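Carboxylic ester hydrolase (Aspergillus niger, PDB 7K4O) is a secreted fungal tannase, a serine esterase of the alpha/beta-hydrolase clan that hydrolyses carboxylic ester bonds and probably releases gallic acid from tannins. Local coordinates at residues A7-D12 / P81-F86; W90-G95 / D201-A206; E191-V196 / I428-S433; I486-V489 / V493-T496; P521-T524 / T529-C532. One frame throughout, in Å; residues are numbered along the deposited sequence. Where two conformers were deposited one is given.

Interaction 1: residues A7-D12 / P81-F86; sequences AELCTD and PAPTDF
L9, at the end of the short helix 6-9, packs over the turn at P81 and P83, in the loop between strands 74-81 and 89-93 of the large mixed sheet of the alpha/beta-hydrolase fold. The nearest backbone approach is 7.3 Å, from L9 CA to A82 CA, and the two backbones exchange no hydrogen bond. Residues 7-9 are helical and the chain breaks away at C10, the centre of an inverse gamma turn; on the other side, the segment folds back on itself through D85 N, hydrogen-bonded to A82 O at 2.8 Å.

The contact itself is small and is carried by L9. With CG anti to the backbone N (chi1 176°), the leucine extends toward the turn and lays CB and CD2 alongside the CG-CD edge of P83, the two side chains running past each other in opposite directions. Nearby, V169 of helix 144-169 and Y170 also pack against L9, and Y170 OH is hydrogen-bonded to P81 O. C10, next in the chain, ties the same region to C58 by a disulfide. The closest apolar approach joins L9 CD2 to P83 CD at 3.8 Å, while the same methyl carbon, L9 CD2, lies 3.3 Å from P81 O.

Interaction 2: residues W90-G95 / D201-A206; sequences WLSTGG and DEWDGA
A weak side-chain hydrogen bond, from the indole of W203 to the hydroxyl of S92, makes a small buried contact in the parallel part of the alpha/beta-hydrolase sheet. S92 belongs to strand 89-93 and W203 to the loop leading into strand 205-209. Strand 179-185 runs between these two strands, so the contact reaches across a strand rather than joining neighbours in the sheet, and the closest CA atoms, those of W90 and W203, are still 8.7 Å apart.

S92 OG is the meeting point. From its own strand, W90 NE1 reaches it at 2.9 Å, with an N-H...O angle of 152° and the oxygen tilted somewhat out of the indole plane. Across the contact, W203 NE1 approaches S92 OG at 3.4 Å and bends to 143°, which marks this bond as the weaker of the two. The serine sits at the edge of the W203 ring, near its plane. W203 sets CG opposite its own carbonyl carbon (chi1 -56°), which carries the NE1 edge of the indole toward the strand. S92 OG is also hydrogen-bonded to S159 OG of helix 144-169, and W203 stacks with Y182 of the intervening strand.

These polar atoms are thus linked within the interior, and no large apolar surface is involved. S159 OG, which also takes a weak bond from W203 NE1, is hydrogen-bonded in turn to the carboxylate of E202. That carboxylate bears on W203 as well: E202 OE2 stands 3.2 Å above the indole plane, offset toward the rim of the ring.

Interaction 3: residues E191-V196 / I428-S433; sequences EGWSQV and IRYWES
W193 and Y430 account for the contact between helix 187-196 and helix 425-438. The two helices stay well apart, the closest CA atoms, those of W193 and Y430, being 10.5 Å from each other, and the two aromatic side chains span the distance. Their rings form a T-shaped (edge-to-face) pair: the edge of Y430 is directed at one face of the W193 indole, the planes meet at 67°, and the centroid of the tyrosine ring lies 4.8 Å from that of the six-membered indole ring.

Y430 CE2 does most of the touching. It stands 3.5 Å above the indole plane, offset toward the rim, and comes to 3.7 Å from W193 CZ3 and likewise W193 CH2. Placed opposite the backbone N (chi1 -177°), CG of Y430 stretches the phenol away from its helix and brings its CE2 side over the tryptophan. The hydroxyl, near W193 CE3, is hydrogen-bonded to the carbonyl oxygen of W398; L401 and Y455 also touch the Y430 side chain, and T396 touches W193.

Helix 187-196 begins within the GxSxG sequence around S186, consistent with the nucleophile elbow of an alpha/beta hydrolase, and the bound trihydroxybenzoic acid lies about 12 Å from the W193 side chain. The ring C-H edge meeting a pi face joins the helices with no hydrogen bond between the two segments, while the phenol hydroxyl, Y430 OH, is satisfied by the backbone carbonyl of W398 and so probably limits sliding of the phenol over the indole.

Interaction 4: residues I486-V489 / V493-T496; sequences IDWV and VVPT
P495 lies over the indole of W488, placing a CH-pi contact between helix 481-491 and the loop that leaves it. P495 CD is 3.5 Å from the centroid of the five-membered ring and only 14° off the ring normal, and P495 CG extends over the benzene half, 3.7 Å from W488 CE3. The two side chains cross at about a right angle. A first torsion near 180° (chi1 -168°) swings the W488 indole toward the returning chain; V494 CG2 touches it more loosely, 4.0 Å from W488 NE1.

One backbone bond accompanies this packing: V493 N donates to D487 O at 2.9 Å, nearly straight, though the donor stands well above the carbonyl plane. Just beyond it, W488 CA makes a C-H...O contact with V493 O at 3.1 Å. The carboxylate of D487, hydrogen-bonded through OD1 to N491, rests against V493, with D487 OD1 3.5 Å from V493 CG2.

Farther out, P495 is the centre of an inverse gamma turn, and its carbonyl oxygen is hydrogen-bonded to Y458 OH and R456 NE. K410 of strand 410-416 forms a cation-pi contact with W488, and I412 also touches the indole. The indole thus serves both a proline and a cation, while the backbone bond probably helps to hold the chain where it turns; together they tie the end of the helix to the loop with no charged pair between the two segments.

Interaction 5: residues P521-T524 / T529-C532; sequences PLWT and TMEC
T524 OG1 is approached by three oxygens of the facing strand in the antiparallel beta hairpin of strands 520-524 and 529-533. T529 OG1 is nearest, at 2.6 Å from T524 OG1, a short hydroxyl pair; T529 O and E531 OE1 are weak partners, and the one proton of T524 cannot serve all of them. OG1 of each threonine lies between the backbone N and the carbonyl carbon (chi1 55° for T524 and 66° for T529), and this sets the two hydroxyls facing each other. T529 OG1 is also hydrogen-bonded to N525.

The strands are joined by two hydrogen-bonded pairs: T524 N donates to T529 O at 2.8 Å, and E531 N to L522 O at 2.8 Å, with the reciprocal bonds completing both. The non-hydrogen-bonded pair W523 and M530 projects to the other face from T524, T529 and E531. That face adjoins the calcium-site region, where K258 forms a cation-pi contact with W523, and C532 is held to C515 by a disulfide.

M530 lies across the indole in a Met-aromatic contact. M530 SD sits obliquely, 4.4 Å from the centroid of the six-membered ring of W523, whereas M530 CB lies over that centroid at 3.6 Å.

How the interactions relate
Interactions 2 and 3 lie deepest, both buried near the centre of the chain, and they touch: the carboxylate of E191 probably hydrogen-bonds to G95 N, and W203 packs on Q195. One is a weak polar link across the sheet, the other a pairing of aromatic rings between helices. Interaction 1, also buried though far from the centre, has no hydrogen bond and rests on van der Waals contact of a leucine with a proline and a carbonyl oxygen. Interactions 4 and 5 link neighbours in sequence, and both combine backbone hydrogen bonding, one bond in interaction 4 and four in interaction 5, with a tryptophan face. Interaction 4 reaches interaction 2 through V489 and D204; interaction 5 is the surface contact.

Interaction 1: residues A7-D12 / P81-F86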
# COMPACT_ATOMS: atom_id res chain seq x y z
N ALA A 7 17.78 -16.69 25.96
CA ALA A 7 18.26 -18.07 25.82
C ALA A 7 17.26 -19.05 26.43
O ALA A 7 17.15 -20.17 25.94
CB ALA A 7 19.65 -18.21 26.43
N GLU A 8 16.59 -18.69 27.52
CA GLU A 8 15.61 -19.61 28.13
C GLU A 8 14.34 -19.70 27.28
O GLU A 8 13.72 -20.78 27.29
CB GLU A 8 15.27 -19.14 29.55
CG GLU A 8 16.43 -19.31 30.54
CD GLU A 8 16.16 -18.62 31.88
OE1 GLU A 8 15.09 -17.96 32.03
OE2 GLU A 8 16.99 -18.78 32.80
N LEU A 9 13.96 -18.59 26.68
CA LEU A 9 12.71 -18.46 25.85
C LEU A 9 12.87 -19.24 24.54
O LEU A 9 11.95 -19.97 24.12
CB LEU A 9 12.47 -16.99 25.53
CG LEU A 9 11.27 -16.71 24.60
CD1 LEU A 9 10.03 -17.04 25.29
CD2 LEU A 9 11.23 -15.26 24.21
N CYS A 10 14.06 -19.17 23.95
CA CYS A 10 14.24 -19.60 22.55
C CYS A 10 14.64 -21.07 22.48
O CYS A 10 15.79 -21.38 22.08
CB CYS A 10 15.23 -18.68 21.88
SG CYS A 10 15.10 -18.76 20.07
N THR A 11 13.71 -21.95 22.79
CA THR A 11 13.90 -23.39 22.67
C THR A 11 12.66 -24.02 22.06
O THR A 11 11.53 -23.50 22.24
CB THR A 11 14.19 -24.07 24.02
OG1 THR A 11 12.96 -24.27 24.73
CG2 THR A 11 15.19 -23.27 24.85
N ASP A 12 12.84 -25.16 21.42
CA ASP A 12 11.70 -25.85 20.80
C ASP A 12 10.69 -26.22 21.88
O ASP A 12 9.48 -26.11 21.63
CB ASP A 12 12.16 -27.08 20.03
CG ASP A 12 12.87 -26.83 18.73
OD1 ASP A 12 12.97 -25.67 18.30
OD2 ASP A 12 13.34 -27.86 18.13
N PRO A 81 10.56 -11.03 20.95
CA PRO A 81 11.52 -10.32 21.79
C PRO A 81 11.96 -11.12 23.01
O PRO A 81 11.30 -12.01 23.51
CB PRO A 81 10.76 -9.08 22.28
CG PRO A 81 9.60 -8.93 21.27
CD PRO A 81 9.27 -10.31 20.77
N ALA A 82 13.13 -10.77 23.51
CA ALA A 82 13.59 -11.27 24.81
C ALA A 82 12.50 -10.91 25.83
O ALA A 82 11.91 -9.82 25.75
CB ALA A 82 14.89 -10.60 25.15
N PRO A 83 12.28 -11.77 26.82
CA PRO A 83 11.26 -11.47 27.84
C PRO A 83 11.40 -10.12 28.52
O PRO A 83 10.38 -9.45 28.69
CB PRO A 83 11.45 -12.63 28.82
CG PRO A 83 11.93 -13.77 27.98
CD PRO A 83 12.85 -13.12 26.97
N THR A 84 12.63 -9.62 28.71
CA THR A 84 12.80 -8.31 29.38
C THR A 84 12.46 -7.18 28.42
O THR A 84 12.25 -6.09 28.89
CB THR A 84 14.19 -8.17 30.04
OG1 THR A 84 15.21 -8.37 29.05
CG2 THR A 84 14.32 -9.15 31.18
N ASP A 85 12.36 -7.44 27.12
CA ASP A 85 12.04 -6.41 26.12
C ASP A 85 10.58 -6.49 25.62
O ASP A 85 10.16 -5.55 24.97
CB ASP A 85 12.93 -6.60 24.89
CG ASP A 85 14.41 -6.31 25.13
OD1 ASP A 85 14.69 -5.42 25.97
OD2 ASP A 85 15.28 -6.95 24.43
N PHE A 86 9.89 -7.55 25.96
CA PHE A 86 8.47 -7.74 25.51
C PHE A 86 7.58 -6.74 26.24
O PHE A 86 7.70 -6.55 27.49
CB PHE A 86 8.02 -9.14 25.81
CG PHE A 86 6.58 -9.39 25.44
CD1 PHE A 86 6.14 -9.30 24.12
CD2 PHE A 86 5.64 -9.64 26.42
CE1 PHE A 86 4.81 -9.53 23.83
CE2 PHE A 86 4.31 -9.91 26.11
CZ PHE A 86 3.89 -9.84 24.81

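Interaction 2: residues W90-G95 / D201-A206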
# COMPACT_ATOMS: atom_id res chain seq x y z
N TRP A 90 1.62 -7.24 19.92
CA TRP A 90 1.66 -8.13 18.73
C TRP A 90 1.71 -7.22 17.50
O TRP A 90 0.93 -6.26 17.45
CB TRP A 90 0.42 -9.05 18.70
CG TRP A 90 0.25 -9.72 17.38
CD1 TRP A 90 -0.55 -9.31 16.35
CD2 TRP A 90 0.95 -10.88 16.90
NE1 TRP A 90 -0.40 -10.17 15.26
CE2 TRP A 90 0.54 -11.11 15.56
CE3 TRP A 90 1.92 -11.73 17.44
CZ2 TRP A 90 1.02 -12.16 14.79
CZ3 TRP A 90 2.44 -12.75 16.67
CH2 TRP A 90 2.01 -12.95 15.34
N LEU A 91 2.52 -7.56 16.52
CA LEU A 91 2.51 -6.89 15.22
C LEU A 91 2.35 -7.95 14.11
O LEU A 91 3.27 -8.78 13.91
CB LEU A 91 3.79 -6.10 14.98
CG LEU A 91 3.81 -5.38 13.64
CD1 LEU A 91 2.78 -4.30 13.60
CD2 LEU A 91 5.20 -4.81 13.31
N SER A 92 1.25 -7.84 13.37
CA SER A 92 1.10 -8.53 12.07
C SER A 92 1.79 -7.69 10.99
O SER A 92 1.67 -6.50 10.98
CB SER A 92 -0.39 -8.73 11.72
OG SER A 92 -0.97 -9.77 12.47
N THR A 93 2.41 -8.36 10.01
CA THR A 93 3.09 -7.74 8.86
C THR A 93 2.63 -8.49 7.61
O THR A 93 2.17 -9.63 7.72
CB THR A 93 4.62 -7.78 8.97
OG1 THR A 93 5.04 -9.14 8.85
CG2 THR A 93 5.10 -7.19 10.29
N GLY A 94 2.77 -7.81 6.50
CA GLY A 94 2.21 -8.26 5.22
C GLY A 94 3.15 -8.09 4.05
O GLY A 94 4.39 -7.95 4.22
N GLY A 95 2.56 -8.11 2.85
CA GLY A 95 3.30 -8.38 1.61
C GLY A 95 3.51 -7.17 0.70
O GLY A 95 3.56 -6.01 1.13
N ASP A 201 -12.14 -6.87 16.26
CA ASP A 201 -11.18 -6.86 17.39
C ASP A 201 -9.91 -7.64 17.10
O ASP A 201 -9.17 -7.89 18.07
CB ASP A 201 -11.85 -7.35 18.67
CG ASP A 201 -12.56 -8.66 18.46
OD1 ASP A 201 -11.99 -9.54 17.78
OD2 ASP A 201 -13.74 -8.73 18.88
N GLU A 202 -9.55 -7.90 15.85
CA GLU A 202 -8.28 -8.56 15.54
C GLU A 202 -7.12 -7.64 15.95
O GLU A 202 -6.15 -8.12 16.55
CB GLU A 202 -8.26 -8.88 14.05
CG GLU A 202 -6.97 -9.50 13.57
CD GLU A 202 -7.02 -10.00 12.12
OE1 GLU A 202 -8.12 -10.31 11.69
OE2 GLU A 202 -5.97 -10.16 11.53
N TRP A 203 -7.20 -6.36 15.61
CA TRP A 203 -6.15 -5.37 15.92
C TRP A 203 -6.74 -4.16 16.62
O TRP A 203 -7.84 -3.68 16.24
CB TRP A 203 -5.39 -4.92 14.68
CG TRP A 203 -4.76 -6.01 13.89
CD1 TRP A 203 -4.10 -7.12 14.33
CD2 TRP A 203 -4.77 -6.10 12.46
NE1 TRP A 203 -3.64 -7.86 13.25
CE2 TRP A 203 -4.08 -7.27 12.11
CE3 TRP A 203 -5.28 -5.28 11.44
CZ2 TRP A 203 -3.84 -7.63 10.78
CZ3 TRP A 203 -5.05 -5.65 10.13
CH2 TRP A 203 -4.33 -6.79 9.80
N ASP A 204 -5.96 -3.58 17.52
CA ASP A 204 -6.24 -2.28 18.16
C ASP A 204 -5.86 -1.14 17.24
O ASP A 204 -6.48 -0.04 17.35
CB ASP A 204 -5.50 -2.17 19.49
CG ASP A 204 -5.96 -3.28 20.45
OD1 ASP A 204 -7.17 -3.29 20.81
OD2 ASP A 204 -5.19 -4.24 20.73
N GLY A 205 -4.85 -1.31 16.39
CA GLY A 205 -4.40 -0.23 15.51
C GLY A 205 -3.85 -0.80 14.23
O GLY A 205 -3.12 -1.80 14.27
N ALA A 206 -4.20 -0.21 13.09
CA ALA A 206 -3.66 -0.64 11.79
C ALA A 206 -2.94 0.55 11.13
O ALA A 206 -3.51 1.65 11.09
CB ALA A 206 -4.77 -1.13 10.89

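Interaction 3: residues E191-V196 / I428-S433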
# COMPACT_ATOMS: atom_id res chain seq x y z
N GLU A 191 -3.89 -5.71 2.54
CA GLU A 191 -4.02 -6.79 3.54
C GLU A 191 -4.45 -6.22 4.88
O GLU A 191 -5.30 -6.83 5.53
CB GLU A 191 -2.74 -7.59 3.65
CG GLU A 191 -2.43 -8.41 2.40
CD GLU A 191 -0.99 -8.84 2.24
OE1 GLU A 191 -0.23 -8.80 3.22
OE2 GLU A 191 -0.62 -9.27 1.11
N GLY A 192 -3.93 -5.06 5.27
CA GLY A 192 -4.42 -4.41 6.50
C GLY A 192 -5.92 -4.14 6.42
O GLY A 192 -6.67 -4.51 7.31
N TRP A 193 -6.37 -3.53 5.33
CA TRP A 193 -7.82 -3.22 5.17
C TRP A 193 -8.65 -4.51 5.11
O TRP A 193 -9.80 -4.49 5.56
CB TRP A 193 -8.09 -2.34 3.95
CG TRP A 193 -7.79 -0.90 4.19
CD1 TRP A 193 -6.87 -0.15 3.54
CD2 TRP A 193 -8.36 -0.05 5.20
NE1 TRP A 193 -6.88 1.13 4.01
CE2 TRP A 193 -7.79 1.22 5.04
CE3 TRP A 193 -9.37 -0.20 6.17
CZ2 TRP A 193 -8.14 2.30 5.85
CZ3 TRP A 193 -9.72 0.87 6.96
CH2 TRP A 193 -9.09 2.11 6.81
N SER A 194 -8.11 -5.61 4.60
CA SER A 194 -8.86 -6.87 4.46
C SER A 194 -9.34 -7.33 5.84
O SER A 194 -10.41 -7.96 5.96
CB SER A 194 -8.07 -7.95 3.76
OG SER A 194 -7.06 -8.53 4.58
N GLN A 195 -8.55 -7.08 6.88
CA GLN A 195 -8.90 -7.51 8.25
C GLN A 195 -9.77 -6.45 8.96
O GLN A 195 -10.77 -6.81 9.58
CB GLN A 195 -7.66 -7.75 9.11
CG GLN A 195 -6.70 -8.74 8.49
CD GLN A 195 -7.32 -10.09 8.21
OE1 GLN A 195 -7.70 -10.80 9.12
NE2 GLN A 195 -7.50 -10.41 6.93
N VAL A 196 -9.44 -5.17 8.82
CA VAL A 196 -10.21 -4.07 9.44
C VAL A 196 -11.67 -4.09 8.94
O VAL A 196 -12.56 -3.84 9.70
CB VAL A 196 -9.52 -2.74 9.20
CG1 VAL A 196 -10.39 -1.56 9.62
CG2 VAL A 196 -8.14 -2.66 9.88
N ILE A 428 -7.94 8.84 -0.72
CA ILE A 428 -8.98 9.81 -0.33
C ILE A 428 -10.35 9.20 -0.58
O ILE A 428 -11.26 9.34 0.25
CB ILE A 428 -8.79 11.14 -1.10
CG1 ILE A 428 -7.67 12.01 -0.53
CG2 ILE A 428 -10.08 11.90 -1.03
CD1 ILE A 428 -6.31 11.49 -0.70
N ARG A 429 -10.53 8.56 -1.73
CA ARG A 429 -11.87 8.04 -2.05
C ARG A 429 -12.39 7.09 -0.97
O ARG A 429 -13.56 7.12 -0.64
CB ARG A 429 -11.90 7.37 -3.43
CG ARG A 429 -13.34 7.03 -3.80
CD ARG A 429 -13.41 6.42 -5.20
NE ARG A 429 -14.77 6.17 -5.60
CZ ARG A 429 -15.55 7.04 -6.26
NH1 ARG A 429 -15.09 8.22 -6.65
NH2 ARG A 429 -16.79 6.70 -6.57
N TYR A 430 -11.54 6.20 -0.49
CA TYR A 430 -12.01 5.21 0.51
C TYR A 430 -12.38 5.91 1.81
O TYR A 430 -13.42 5.57 2.41
CB TYR A 430 -10.98 4.12 0.75
CG TYR A 430 -11.48 3.09 1.72
CD1 TYR A 430 -12.56 2.26 1.40
CD2 TYR A 430 -10.93 2.97 2.99
CE1 TYR A 430 -13.07 1.34 2.31
CE2 TYR A 430 -11.40 2.03 3.90
CZ TYR A 430 -12.47 1.22 3.56
OH TYR A 430 -12.93 0.34 4.49
N TRP A 431 -11.56 6.86 2.26
CA TRP A 431 -11.88 7.59 3.50
C TRP A 431 -13.22 8.29 3.32
O TRP A 431 -14.09 8.26 4.22
CB TRP A 431 -10.74 8.55 3.84
CG TRP A 431 -10.90 9.33 5.11
CD1 TRP A 431 -10.32 9.05 6.32
CD2 TRP A 431 -11.62 10.57 5.27
NE1 TRP A 431 -10.62 10.03 7.22
CE2 TRP A 431 -11.43 10.97 6.62
CE3 TRP A 431 -12.39 11.39 4.44
CZ2 TRP A 431 -11.97 12.14 7.12
CZ3 TRP A 431 -12.92 12.55 4.95
CH2 TRP A 431 -12.74 12.90 6.28
N GLU A 432 -13.47 8.87 2.15
CA GLU A 432 -14.77 9.53 1.92
C GLU A 432 -15.94 8.53 1.87
O GLU A 432 -17.02 8.87 2.31
CB GLU A 432 -14.71 10.33 0.62
CG GLU A 432 -13.71 11.48 0.58
CD GLU A 432 -14.05 12.67 1.47
OE1 GLU A 432 -15.10 12.63 2.10
OE2 GLU A 432 -13.25 13.64 1.47
N SER A 433 -15.70 7.33 1.34
CA SER A 433 -16.70 6.24 1.29
C SER A 433 -17.08 5.89 2.71
O SER A 433 -18.30 5.77 3.03
CB SER A 433 -16.18 5.04 0.54
OG SER A 433 -16.12 5.36 -0.85

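Interaction 4: residues I486-V489 / V493-T496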
# COMPACT_ATOMS: atom_id res chain seq x y z
N ILE A 486 1.33 3.40 18.72
CA ILE A 486 1.40 3.00 20.15
C ILE A 486 0.97 4.17 21.02
O ILE A 486 0.20 3.97 21.99
CB ILE A 486 2.80 2.50 20.50
CG1 ILE A 486 3.05 1.12 19.89
CG2 ILE A 486 2.97 2.47 22.01
CD1 ILE A 486 4.48 0.76 19.84
N ASP A 487 1.52 5.34 20.76
CA ASP A 487 1.17 6.52 21.59
C ASP A 487 -0.33 6.82 21.54
O ASP A 487 -0.95 7.18 22.56
CB ASP A 487 1.98 7.70 21.11
CG ASP A 487 2.60 8.53 22.22
OD1 ASP A 487 2.56 8.10 23.39
OD2 ASP A 487 3.09 9.61 21.87
N TRP A 488 -0.95 6.67 20.37
CA TRP A 488 -2.39 6.90 20.19
C TRP A 488 -3.16 5.84 20.97
O TRP A 488 -4.01 6.18 21.83
CB TRP A 488 -2.72 6.90 18.71
CG TRP A 488 -4.08 7.40 18.39
CD1 TRP A 488 -4.97 8.06 19.19
CD2 TRP A 488 -4.68 7.38 17.07
NE1 TRP A 488 -6.07 8.44 18.48
CE2 TRP A 488 -5.91 8.05 17.18
CE3 TRP A 488 -4.27 6.89 15.84
CZ2 TRP A 488 -6.75 8.24 16.07
CZ3 TRP A 488 -5.11 7.06 14.75
CH2 TRP A 488 -6.33 7.71 14.88
N VAL A 489 -2.92 4.58 20.68
CA VAL A 489 -3.72 3.47 21.23
C VAL A 489 -3.47 3.31 22.74
O VAL A 489 -4.45 3.15 23.50
CB VAL A 489 -3.39 2.17 20.46
CG1 VAL A 489 -3.98 0.99 21.20
CG2 VAL A 489 -3.91 2.24 19.04
N VAL A 493 -2.40 9.66 22.98
CA VAL A 493 -1.82 10.80 22.22
C VAL A 493 -2.40 10.83 20.79
O VAL A 493 -1.98 10.01 19.94
CB VAL A 493 -0.30 10.76 22.22
CG1 VAL A 493 0.29 11.89 21.41
CG2 VAL A 493 0.25 10.74 23.64
N VAL A 494 -3.27 11.77 20.50
CA VAL A 494 -3.93 11.86 19.17
C VAL A 494 -2.96 12.45 18.16
O VAL A 494 -2.37 13.53 18.40
CB VAL A 494 -5.22 12.68 19.23
CG1 VAL A 494 -5.79 12.86 17.83
CG2 VAL A 494 -6.20 12.01 20.18
N PRO A 495 -2.75 11.79 17.01
CA PRO A 495 -1.83 12.31 15.99
C PRO A 495 -2.41 13.41 15.12
O PRO A 495 -2.71 13.18 13.92
CB PRO A 495 -1.51 11.08 15.15
CG PRO A 495 -2.71 10.23 15.25
CD PRO A 495 -3.27 10.46 16.64
N THR A 496 -2.57 14.60 15.70
CA THR A 496 -3.13 15.74 14.94
C THR A 496 -2.45 15.86 13.58
O THR A 496 -3.16 15.92 12.53
CB THR A 496 -2.98 17.00 15.80
OG1 THR A 496 -3.56 16.70 17.07
CG2 THR A 496 -3.68 18.17 15.19

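Interaction 5: residues P521-T524 / T529-C532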
# COMPACT_ATOMS: atom_id res chain seq x y z
N PRO A 521 -1.44 21.13 3.48
CA PRO A 521 -0.33 21.92 4.01
C PRO A 521 -0.18 23.24 3.25
O PRO A 521 -0.32 23.29 2.05
CB PRO A 521 0.90 21.05 3.78
CG PRO A 521 0.52 20.17 2.61
CD PRO A 521 -0.95 19.92 2.81
N LEU A 522 0.13 24.29 3.99
CA LEU A 522 0.51 25.59 3.37
C LEU A 522 1.55 26.23 4.27
O LEU A 522 1.30 26.34 5.50
CB LEU A 522 -0.75 26.44 3.25
CG LEU A 522 -0.55 27.76 2.50
CD1 LEU A 522 -0.12 27.47 1.08
CD2 LEU A 522 -1.83 28.60 2.55
N TRP A 523 2.71 26.52 3.71
CA TRP A 523 3.79 27.20 4.48
C TRP A 523 3.64 28.72 4.33
O TRP A 523 3.31 29.20 3.22
CB TRP A 523 5.17 26.74 4.06
CG TRP A 523 5.42 25.26 4.25
CD1 TRP A 523 4.95 24.24 3.46
CD2 TRP A 523 6.29 24.63 5.21
NE1 TRP A 523 5.44 23.03 3.89
CE2 TRP A 523 6.25 23.24 4.97
CE3 TRP A 523 7.05 25.10 6.28
CZ2 TRP A 523 6.96 22.32 5.75
CZ3 TRP A 523 7.76 24.20 7.05
CH2 TRP A 523 7.71 22.82 6.80
N THR A 524 3.90 29.42 5.43
CA THR A 524 3.91 30.90 5.52
C THR A 524 5.29 31.37 5.97
O THR A 524 6.15 30.52 6.35
CB THR A 524 2.79 31.36 6.46
OG1 THR A 524 2.96 30.69 7.71
CG2 THR A 524 1.41 31.09 5.91
N THR A 529 7.06 28.36 8.47
CA THR A 529 6.01 27.84 9.39
C THR A 529 4.93 27.14 8.58
O THR A 529 4.41 27.73 7.62
CB THR A 529 5.47 28.96 10.27
OG1 THR A 529 4.79 29.88 9.42
CG2 THR A 529 6.59 29.63 11.05
N MET A 530 4.62 25.91 8.96
CA MET A 530 3.62 25.10 8.24
C MET A 530 2.26 25.18 8.94
O MET A 530 2.19 25.08 10.17
CB MET A 530 4.10 23.65 8.12
CG MET A 530 3.32 22.92 7.05
SD MET A 530 3.54 21.16 7.09
CE MET A 530 2.27 20.75 8.29
N GLU A 531 1.22 25.43 8.18
CA GLU A 531 -0.17 25.37 8.66
C GLU A 531 -0.91 24.27 7.90
O GLU A 531 -0.47 23.88 6.79
CB GLU A 531 -0.85 26.71 8.42
CG GLU A 531 -0.01 27.86 8.95
CD GLU A 531 -0.62 29.23 8.72
OE1 GLU A 531 0.01 30.22 9.14
OE2 GLU A 531 -1.71 29.30 8.07
N CYS A 532 -1.96 23.78 8.51
CA CYS A 532 -2.88 22.79 7.90
C CYS A 532 -4.18 23.54 7.66
O CYS A 532 -4.82 23.93 8.63
CB CYS A 532 -3.03 21.57 8.80
SG CYS A 532 -1.48 20.67 9.00